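Local structure of cryptochrome DASH, chloroplastic/mitochondrial (Arabidopsis thaliana, 2J4D) at residues 100-104 with 247-253. The protein repairs cyclobutane pyrimidine dimers in single-stranded DNA as an FAD- and folate-binding photolyase and may also act as a photoreceptor. Numbering follows the deposited sequence.
Sequences ECLVD and RFVGGES
E100 and R247 meet end-on in a salt bridge. The carboxylate and guanidinium planes lie only 14° apart. R247 NH1 donates to the syn lone pair of E100 OE1 at 2.9 Å, and R247 NH2 reaches E100 OE2 at 3.0 Å. The same R247 NH1 also bonds to F248 O, which lies in the guanidinium plane; together with the E100 pair this probably limits rotation of the group. E100 OE1 takes a second, nearly straight bond from G250 N at 3.0 Å, arriving from above the carboxylate plane. Replacing E100 with an alanine would probably leave the R247 charge without this mate and G250 N without its acceptor.

The second polar cluster lies at the start of helix 252-265, where G251 is the N-cap residue. Here D104 comes from helix 92-111 of the photolyase alpha/beta domain. Its CG stands anti to the backbone N (chi1 -173°), which carries the carboxylate over to the first turn. D104 OD2 accepts from S253 N at 2.8 Å, and D104 OD1 accepts from S253 OG at 2.7 Å. The negative carboxylate probably interacts favourably with the helix dipole. E252 N is instead bound by a water that also donates to C101 O. The E252 carboxylate turns elsewhere, to V52 N and L53 N.

Close backbone packing joins the two clusters. The CA atoms of C101 and G251 are 3.8 Å apart. A CB on G250 would clash with E100 CB, and one on G251 with D104 CB. C101 SG packs 3.3 Å from G251 N, a buried amide with no hydrogen-bond partner.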
loop_
_atom_site.group_PDB
_atom_site.type_symbol
_atom_site.label_atom_id
_atom_site.label_comp_id
_atom_site.label_asym_id
_atom_site.label_seq_id
_atom_site.Cartn_x
_atom_site.Cartn_y
_atom_site.Cartn_z
ATOM N N GLU A 100 -6.761 -0.193 -12.832
ATOM C CA GLU A 100 -7.032 1.237 -12.932
ATOM C C GLU A 100 -5.720 2.018 -12.823
ATOM O O GLU A 100 -5.535 3.014 -13.522
ATOM C CB GLU A 100 -8.026 1.679 -11.847
ATOM C CG GLU A 100 -9.393 1.013 -12.011
ATOM C CD GLU A 100 -10.430 1.476 -11.003
ATOM O OE1 GLU A 100 -10.140 1.487 -9.789
ATOM O OE2 GLU A 100 -11.552 1.816 -11.431
ATOM N N CYS A 101 -4.807 1.560 -11.962
ATOM C CA CYS A 101 -3.506 2.225 -11.806
ATOM C C CYS A 101 -2.719 2.202 -13.113
ATOM O O CYS A 101 -2.090 3.192 -13.488
ATOM C CB CYS A 101 -2.656 1.539 -10.730
ATOM S SG CYS A 101 -3.233 1.761 -9.029
ATOM N N LEU A 102 -2.740 1.059 -13.793
ATOM C CA LEU A 102 -2.013 0.917 -15.052
ATOM C C LEU A 102 -2.615 1.791 -16.146
ATOM O O LEU A 102 -1.884 2.429 -16.894
ATOM C CB LEU A 102 -1.995 -0.548 -15.494
ATOM C CG LEU A 102 -1.259 -1.493 -14.531
ATOM C CD1 LEU A 102 -1.368 -2.922 -15.054
ATOM C CD2 LEU A 102 0.218 -1.084 -14.395
ATOM N N VAL A 103 -3.941 1.816 -16.241
ATOM C CA VAL A 103 -4.602 2.648 -17.246
ATOM C C VAL A 103 -4.179 4.101 -17.044
ATOM O O VAL A 103 -3.807 4.791 -17.998
ATOM C CB VAL A 103 -6.147 2.565 -17.130
ATOM C CG1 VAL A 103 -6.806 3.648 -17.995
ATOM C CG2 VAL A 103 -6.627 1.191 -17.570
ATOM N N ASP A 104 -4.220 4.555 -15.794
ATOM C CA ASP A 104 -3.871 5.933 -15.468
ATOM C C ASP A 104 -2.395 6.260 -15.714
ATOM O O ASP A 104 -2.067 7.361 -16.176
ATOM C CB ASP A 104 -4.241 6.223 -14.007
ATOM C CG ASP A 104 -4.077 7.688 -13.635
ATOM O OD1 ASP A 104 -4.794 8.537 -14.209
ATOM O OD2 ASP A 104 -3.231 7.990 -12.763
ATOM N N ARG A 247 -15.361 2.811 -2.283
ATOM C CA ARG A 247 -14.909 2.292 -3.561
ATOM C C ARG A 247 -13.675 3.135 -3.923
ATOM O O ARG A 247 -13.802 4.248 -4.422
ATOM C CB ARG A 247 -16.032 2.471 -4.594
ATOM C CG ARG A 247 -15.837 1.792 -5.941
ATOM C CD ARG A 247 -14.790 2.483 -6.770
ATOM N NE ARG A 247 -15.008 2.289 -8.204
ATOM C CZ ARG A 247 -14.032 2.078 -9.083
ATOM N NH1 ARG A 247 -12.763 2.022 -8.678
ATOM N NH2 ARG A 247 -14.321 1.936 -10.372
ATOM N N PHE A 248 -12.485 2.615 -3.629
ATOM C CA PHE A 248 -11.240 3.320 -3.946
ATOM C C PHE A 248 -11.001 3.280 -5.447
ATOM O O PHE A 248 -11.240 2.259 -6.085
ATOM C CB PHE A 248 -10.060 2.664 -3.222
ATOM C CG PHE A 248 -9.986 2.998 -1.758
ATOM C CD1 PHE A 248 -9.170 4.031 -1.309
ATOM C CD2 PHE A 248 -10.727 2.276 -0.835
ATOM C CE1 PHE A 248 -9.088 4.341 0.049
ATOM C CE2 PHE A 248 -10.655 2.577 0.527
ATOM C CZ PHE A 248 -9.834 3.610 0.967
ATOM N N VAL A 249 -10.502 4.384 -5.994
ATOM C CA VAL A 249 -10.247 4.521 -7.427
ATOM C C VAL A 249 -8.743 4.475 -7.707
ATOM O O VAL A 249 -8.007 5.339 -7.255
ATOM C CB VAL A 249 -10.827 5.866 -7.921
ATOM C CG1 VAL A 249 -10.641 6.022 -9.431
ATOM C CG2 VAL A 249 -12.303 5.941 -7.544
ATOM N N GLY A 250 -8.299 3.474 -8.460
ATOM C CA GLY A 250 -6.881 3.342 -8.742
ATOM C C GLY A 250 -6.256 4.448 -9.566
ATOM O O GLY A 250 -6.941 5.166 -10.300
ATOM N N GLY A 251 -4.943 4.603 -9.417
ATOM C CA GLY A 251 -4.216 5.590 -10.194
ATOM C C GLY A 251 -3.668 6.821 -9.500
ATOM O O GLY A 251 -4.204 7.295 -8.500
ATOM N N GLU A 252 -2.580 7.336 -10.058
ATOM C CA GLU A 252 -1.944 8.545 -9.554
ATOM C C GLU A 252 -2.913 9.733 -9.598
ATOM O O GLU A 252 -2.973 10.524 -8.657
ATOM C CB GLU A 252 -0.701 8.856 -10.390
ATOM C CG GLU A 252 -0.124 10.258 -10.189
ATOM C CD GLU A 252 1.239 10.433 -10.865
ATOM O OE1 GLU A 252 1.470 9.823 -11.931
ATOM O OE2 GLU A 252 2.076 11.190 -10.336
ATOM N N SER A 253 -3.671 9.867 -10.684
ATOM C CA SER A 253 -4.614 10.980 -10.792
ATOM C C SER A 253 -5.588 10.980 -9.621
ATOM O O SER A 253 -5.782 12.002 -8.966
ATOM C CB SER A 253 -5.389 10.901 -12.103
ATOM O OG SER A 253 -4.501 10.998 -13.201
HETATM O O HOH W 1 -0.921 5.496 -11.826
#